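Local coordinates for uncharacterized protein (Magnetospirillum magneticum, PDB 3BHW), which is probably part of a type 1 BREX system, which protects bacteria against double-stranded DNA phage by preventing replication of the phage DNA, at residues G15-P20 with L158-Y163; A89-A94 with R195-S200. All blocks are in the same frame, centred on the assembly; numbering follows the deposited sequence.

Contact 1: residues G15-P20 with L158-Y163; sequences GSLKLP and LVEVGY
Glu160 reaches out from the last turn of helix 145-161 and presents its carboxylate to two successive backbone amides, those of Leu17 and Lys18. The side chain starts with CG anti to its own carbonyl carbon (chi1 -71°) and runs extended beyond that, which carries the acid across to the other segment. Glu160 OE1 accepts from Leu17 N at 2.8 Å through its syn lone pair, with a fairly straight N-H...O angle of 161°. Glu160 OE2 takes Lys18 N in a longer bond of 3.3 Å, also on the syn side but with the donor 20° out of the carboxylate plane. With both oxygens held, the two bonds should restrain rotation about CG-CD. In this all-helical BrxA chain the bonds tie the loop ahead of helix 19-31, with Lys18 at the N-cap position of that helix, to the C-terminal end of helix 145-161, where Gly162 leaves the helix with positive phi. Around the carboxylate, Ser16 CB approaches Glu160 OE1 to 3.3 Å, and Leu17 CG lies equally near that oxygen. The leucine and the glutamate lie alongside, each running toward the other's backbone, and Leu17 goes on to pack against Ala94 and Ile157. Lys18 turns its CB away from helix 145-161, and Lys18 NZ stays 6.9 Å from Glu160 OE2, too far for a salt bridge, though a weak long-range attraction is possible.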
loop_
_atom_site.group_PDB
_atom_site.type_symbol
_atom_site.label_atom_id
_atom_site.label_comp_id
_atom_site.label_asym_id
_atom_site.label_seq_id
_atom_site.Cartn_x
_atom_site.Cartn_y
_atom_site.Cartn_z
ATOM N N GLY A 15 6.716 -1.592 -6.172
ATOM C CA GLY A 15 5.583 -2.377 -6.654
ATOM C C GLY A 15 4.247 -2.024 -6.021
ATOM O O GLY A 15 4.187 -1.443 -4.911
ATOM N N SER A 16 3.183 -2.343 -6.756
ATOM C CA SER A 16 1.826 -2.032 -6.312
ATOM C C SER A 16 1.387 -3.138 -5.365
ATOM O O SER A 16 2.249 -3.860 -4.860
ATOM C CB SER A 16 0.858 -1.868 -7.497
ATOM O OG SER A 16 0.881 -3.031 -8.296
ATOM N N LEU A 17 0.070 -3.292 -5.135
ATOM C CA LEU A 17 -0.324 -4.169 -4.035
ATOM C C LEU A 17 -0.049 -5.662 -4.312
ATOM O O LEU A 17 0.402 -6.380 -3.432
ATOM C CB LEU A 17 -1.776 -3.938 -3.658
ATOM C CG LEU A 17 -2.029 -2.476 -3.272
ATOM C CD1 LEU A 17 -3.510 -2.335 -2.898
ATOM C CD2 LEU A 17 -1.166 -1.980 -2.139
ATOM N N LYS A 18 -0.314 -6.085 -5.536
ATOM C CA LYS A 18 -0.041 -7.432 -6.000
ATOM C C LYS A 18 -0.571 -8.475 -5.041
ATOM O O LYS A 18 0.176 -9.170 -4.360
ATOM C CB LYS A 18 1.449 -7.596 -6.189
ATOM C CG LYS A 18 1.992 -6.799 -7.374
ATOM C CD LYS A 18 3.384 -7.238 -7.685
ATOM C CE LYS A 18 3.861 -6.579 -8.934
ATOM N NZ LYS A 18 3.368 -7.286 -10.122
ATOM N N LEU A 19 -1.888 -8.601 -5.019
ATOM C CA LEU A 19 -2.536 -9.495 -4.051
ATOM C C LEU A 19 -2.094 -10.958 -4.127
ATOM O O LEU A 19 -1.768 -11.557 -3.065
ATOM C CB LEU A 19 -4.052 -9.399 -4.138
ATOM C CG LEU A 19 -4.712 -10.337 -3.150
ATOM C CD1 LEU A 19 -4.342 -10.016 -1.707
ATOM C CD2 LEU A 19 -6.206 -10.287 -3.350
ATOM N N PRO A 20 -2.090 -11.549 -5.347
ATOM C CA PRO A 20 -1.725 -12.959 -5.364
ATOM C C PRO A 20 -0.363 -13.239 -4.690
ATOM O O PRO A 20 -0.212 -14.178 -3.868
ATOM C CB PRO A 20 -1.699 -13.291 -6.864
ATOM C CG PRO A 20 -2.703 -12.310 -7.461
ATOM C CD PRO A 20 -2.431 -11.050 -6.701
ATOM N N LEU A 158 -4.105 2.821 -6.443
ATOM C CA LEU A 158 -5.397 3.463 -6.303
ATOM C C LEU A 158 -6.415 2.829 -7.230
ATOM O O LEU A 158 -7.590 2.740 -6.875
ATOM C CB LEU A 158 -5.258 4.960 -6.534
ATOM C CG LEU A 158 -4.427 5.731 -5.487
ATOM C CD1 LEU A 158 -4.519 7.173 -5.847
ATOM C CD2 LEU A 158 -4.862 5.519 -4.018
ATOM N N VAL A 159 -5.974 2.366 -8.397
ATOM C CA VAL A 159 -6.850 1.617 -9.300
ATOM C C VAL A 159 -7.208 0.257 -8.637
ATOM O O VAL A 159 -8.383 -0.169 -8.627
ATOM C CB VAL A 159 -6.195 1.405 -10.683
ATOM C CG1 VAL A 159 -6.845 0.236 -11.442
ATOM C CG2 VAL A 159 -6.243 2.700 -11.541
ATOM N N GLU A 160 -6.219 -0.423 -8.070
ATOM C CA GLU A 160 -6.455 -1.742 -7.456
ATOM C C GLU A 160 -7.483 -1.688 -6.332
ATOM O O GLU A 160 -8.375 -2.560 -6.230
ATOM C CB GLU A 160 -5.159 -2.356 -6.897
ATOM C CG GLU A 160 -4.159 -2.837 -7.929
ATOM C CD GLU A 160 -2.823 -3.266 -7.290
ATOM O OE1 GLU A 160 -2.207 -2.445 -6.575
ATOM O OE2 GLU A 160 -2.380 -4.423 -7.492
ATOM N N VAL A 161 -7.347 -0.691 -5.460
ATOM C CA VAL A 161 -8.272 -0.587 -4.348
ATOM C C VAL A 161 -9.614 -0.045 -4.795
ATOM O O VAL A 161 -10.604 -0.253 -4.110
ATOM C CB VAL A 161 -7.725 0.211 -3.135
ATOM C CG1 VAL A 161 -7.233 1.600 -3.562
ATOM C CG2 VAL A 161 -8.865 0.286 -2.004
ATOM N N GLY A 162 -9.645 0.624 -5.941
ATOM C CA GLY A 162 -10.895 1.080 -6.527
ATOM C C GLY A 162 -11.157 2.562 -6.403
ATOM O O GLY A 162 -12.214 3.046 -6.847
ATOM N N TYR A 163 -10.228 3.300 -5.798
ATOM C CA TYR A 163 -10.373 4.766 -5.740
ATOM C C TYR A 163 -10.431 5.452 -7.126
ATOM O O TYR A 163 -11.067 6.504 -7.275
ATOM C CB TYR A 163 -9.270 5.416 -4.869
ATOM C CG TYR A 163 -9.517 5.515 -3.359
ATOM C CD1 TYR A 163 -8.801 4.706 -2.436
ATOM C CD2 TYR A 163 -10.413 6.460 -2.832
ATOM C CE1 TYR A 163 -9.030 4.804 -1.030
ATOM C CE2 TYR A 163 -10.630 6.573 -1.424
ATOM C CZ TYR A 163 -9.938 5.750 -0.539
ATOM O OH TYR A 163 -10.142 5.876 0.831
#

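Contact 2: residues A89-A94 with R195-S200; sequences AVFAAA and RCIQVS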
loop_
_atom_site.group_PDB
_atom_site.type_symbol
_atom_site.label_atom_id
_atom_site.label_comp_id
_atom_site.label_asym_id
_atom_site.label_seq_id
_atom_site.Cartn_x
_atom_site.Cartn_y
_atom_site.Cartn_z
ATOM N N ALA A 89 -6.599 -5.051 3.091
ATOM C CA ALA A 89 -5.652 -5.324 4.167
ATOM C C ALA A 89 -4.254 -5.051 3.628
ATOM O O ALA A 89 -3.396 -4.408 4.297
ATOM C CB ALA A 89 -5.768 -6.773 4.617
ATOM N N VAL A 90 -4.008 -5.491 2.388
ATOM C CA VAL A 90 -2.704 -5.163 1.800
ATOM C C VAL A 90 -2.553 -3.626 1.668
ATOM O O VAL A 90 -1.460 -3.055 1.934
ATOM C CB VAL A 90 -2.480 -5.882 0.468
ATOM C CG1 VAL A 90 -1.097 -5.481 -0.041
ATOM C CG2 VAL A 90 -2.557 -7.363 0.691
ATOM N N PHE A 91 -3.630 -2.952 1.283
ATOM C CA PHE A 91 -3.641 -1.484 1.179
ATOM C C PHE A 91 -3.272 -0.816 2.498
ATOM O O PHE A 91 -2.438 0.109 2.524
ATOM C CB PHE A 91 -5.009 -1.032 0.654
ATOM C CG PHE A 91 -5.148 0.459 0.370
ATOM C CD1 PHE A 91 -4.185 1.225 -0.328
ATOM C CD2 PHE A 91 -6.326 1.095 0.762
ATOM C CE1 PHE A 91 -4.464 2.591 -0.583
ATOM C CE2 PHE A 91 -6.566 2.419 0.499
ATOM C CZ PHE A 91 -5.658 3.176 -0.178
ATOM N N ALA A 92 -3.753 -1.343 3.606
ATOM C CA ALA A 92 -3.528 -0.721 4.899
ATOM C C ALA A 92 -2.059 -0.904 5.223
ATOM O O ALA A 92 -1.454 0.015 5.777
ATOM C CB ALA A 92 -4.360 -1.449 5.953
ATOM N N ALA A 93 -1.543 -2.109 4.953
ATOM C CA ALA A 93 -0.138 -2.385 5.164
ATOM C C ALA A 93 0.708 -1.464 4.314
ATOM O O ALA A 93 1.753 -0.960 4.776
ATOM C CB ALA A 93 0.158 -3.857 4.891
ATOM N N ALA A 94 0.265 -1.190 3.087
ATOM C CA ALA A 94 1.075 -0.305 2.200
ATOM C C ALA A 94 1.081 1.112 2.752
ATOM O O ALA A 94 2.127 1.803 2.731
ATOM C CB ALA A 94 0.588 -0.341 0.817
ATOM N N ARG A 195 -6.793 7.148 9.464
ATOM C CA ARG A 195 -7.006 8.480 8.902
ATOM C C ARG A 195 -6.821 8.526 7.386
ATOM O O ARG A 195 -7.529 9.267 6.682
ATOM C CB ARG A 195 -6.032 9.465 9.573
ATOM C CG ARG A 195 -6.379 10.880 9.414
ATOM C CD ARG A 195 -5.073 11.764 9.587
ATOM N NE ARG A 195 -5.371 13.183 9.467
ATOM C CZ ARG A 195 -6.059 13.856 10.377
ATOM N NH1 ARG A 195 -6.499 13.216 11.458
ATOM N NH2 ARG A 195 -6.289 15.164 10.224
ATOM N N CYS A 196 -5.851 7.751 6.886
ATOM C CA CYS A 196 -5.470 7.774 5.460
ATOM C C CYS A 196 -6.271 6.826 4.586
ATOM O O CYS A 196 -6.471 7.100 3.417
ATOM C CB CYS A 196 -3.989 7.396 5.313
ATOM S SG CYS A 196 -2.807 8.554 6.129
ATOM N N ILE A 197 -6.729 5.710 5.168
ATOM C CA ILE A 197 -7.298 4.614 4.358
ATOM C C ILE A 197 -8.703 4.918 3.878
ATOM O O ILE A 197 -9.148 4.395 2.830
ATOM C CB ILE A 197 -7.300 3.261 5.129
ATOM C CG1 ILE A 197 -7.533 2.111 4.171
ATOM C CG2 ILE A 197 -8.363 3.243 6.235
ATOM C CD1 ILE A 197 -7.179 0.794 4.701
ATOM N N GLN A 198 -9.413 5.733 4.647
ATOM C CA GLN A 198 -10.801 6.053 4.335
ATOM C C GLN A 198 -10.828 7.560 4.233
ATOM O O GLN A 198 -10.742 8.260 5.253
ATOM C CB GLN A 198 -11.777 5.532 5.403
ATOM C CG GLN A 198 -13.276 5.595 4.989
ATOM C CD GLN A 198 -13.757 4.368 4.217
ATOM O OE1 GLN A 198 -13.884 3.275 4.786
ATOM N NE2 GLN A 198 -14.038 4.543 2.918
ATOM N N VAL A 199 -10.883 8.056 2.998
ATOM C CA VAL A 199 -10.839 9.496 2.759
ATOM C C VAL A 199 -12.037 9.947 1.934
ATOM O O VAL A 199 -12.051 11.047 1.419
ATOM C CB VAL A 199 -9.520 9.940 2.044
ATOM C CG1 VAL A 199 -8.287 9.776 2.962
ATOM C CG2 VAL A 199 -9.351 9.213 0.691
ATOM N N SER A 200 -13.047 9.090 1.822
ATOM C CA SER A 200 -14.253 9.424 1.062
ATOM C C SER A 200 -15.505 9.321 1.927
ATOM O O SER A 200 -15.457 9.524 3.147
ATOM C CB SER A 200 -14.382 8.485 -0.112
ATOM O OG SER A 200 -14.783 7.209 0.351
#
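Ile197 of the 195-200 segment packs on Phe91 and Ala92, joining the C-terminal end of helix 191-197 to the middle of helix 83-97 in the buried interior of an all-helical fold. The BrxA family is probably related to helix-turn-helix proteins, but this contact is plain apolar packing. The nearest backbones are those of Ala92 and Ile197, whose CA atoms are 6.6 Å apart.

From CB the isoleucine divides. The branch that makes the contact begins at CG1, which a first torsion of -165° sets anti to the backbone N, directing it at the aromatic ring of Phe91 on helix 83-97. Ile197 CG1 comes up obliquely to that ring, 3.8 Å from Phe91 CD2 and equally near CE2, spanning the CD2-CE2 bond. CD1 then continues in the extended direction (chi2 163°), past the phenyl, toward the helix itself. Here it meets the small side chain of Ala92: the methyl carbon Ile197 CD1 is 3.8 Å from Ala92 CB and also lies 4.0 Å from Ala92 CA. CD1 thus sits in the corner formed by the Phe91 ring and Ala92. The Phe91 ring also packs against Leu105 of helix 99-112 and Tyr163. Ile197 in turn touches Ile95, one turn beyond Phe91 on helix 83-97. Phe91 CE2, the same atom that CG1 approaches, also lies 4.0 Å from the carbonyl oxygen Ile197 O.

The centres of contact 1 and contact 2 lie 11 Å apart, and their segments alternate along the chain: 15-20, 89-94, 158-163, 195-200. Tyr163 joins them directly: its OH lies 2.7 Å from Ile197 O and 3.2 Å from Val199 N, both probable hydrogen bonds, while its CE1 packs 3.8 Å from Phe91 CE2. Helix 83-97 serves both sites, since Ala94 meets Leu17 and Phe91 meets Val161 as well as Tyr163. The N-terminal loop, the end of helix 145-161 and the C-terminal tail are therefore gathered around this one helix: parts from near the start and from the last quarter of the sequence meet on a helix from its middle, in a single folded unit.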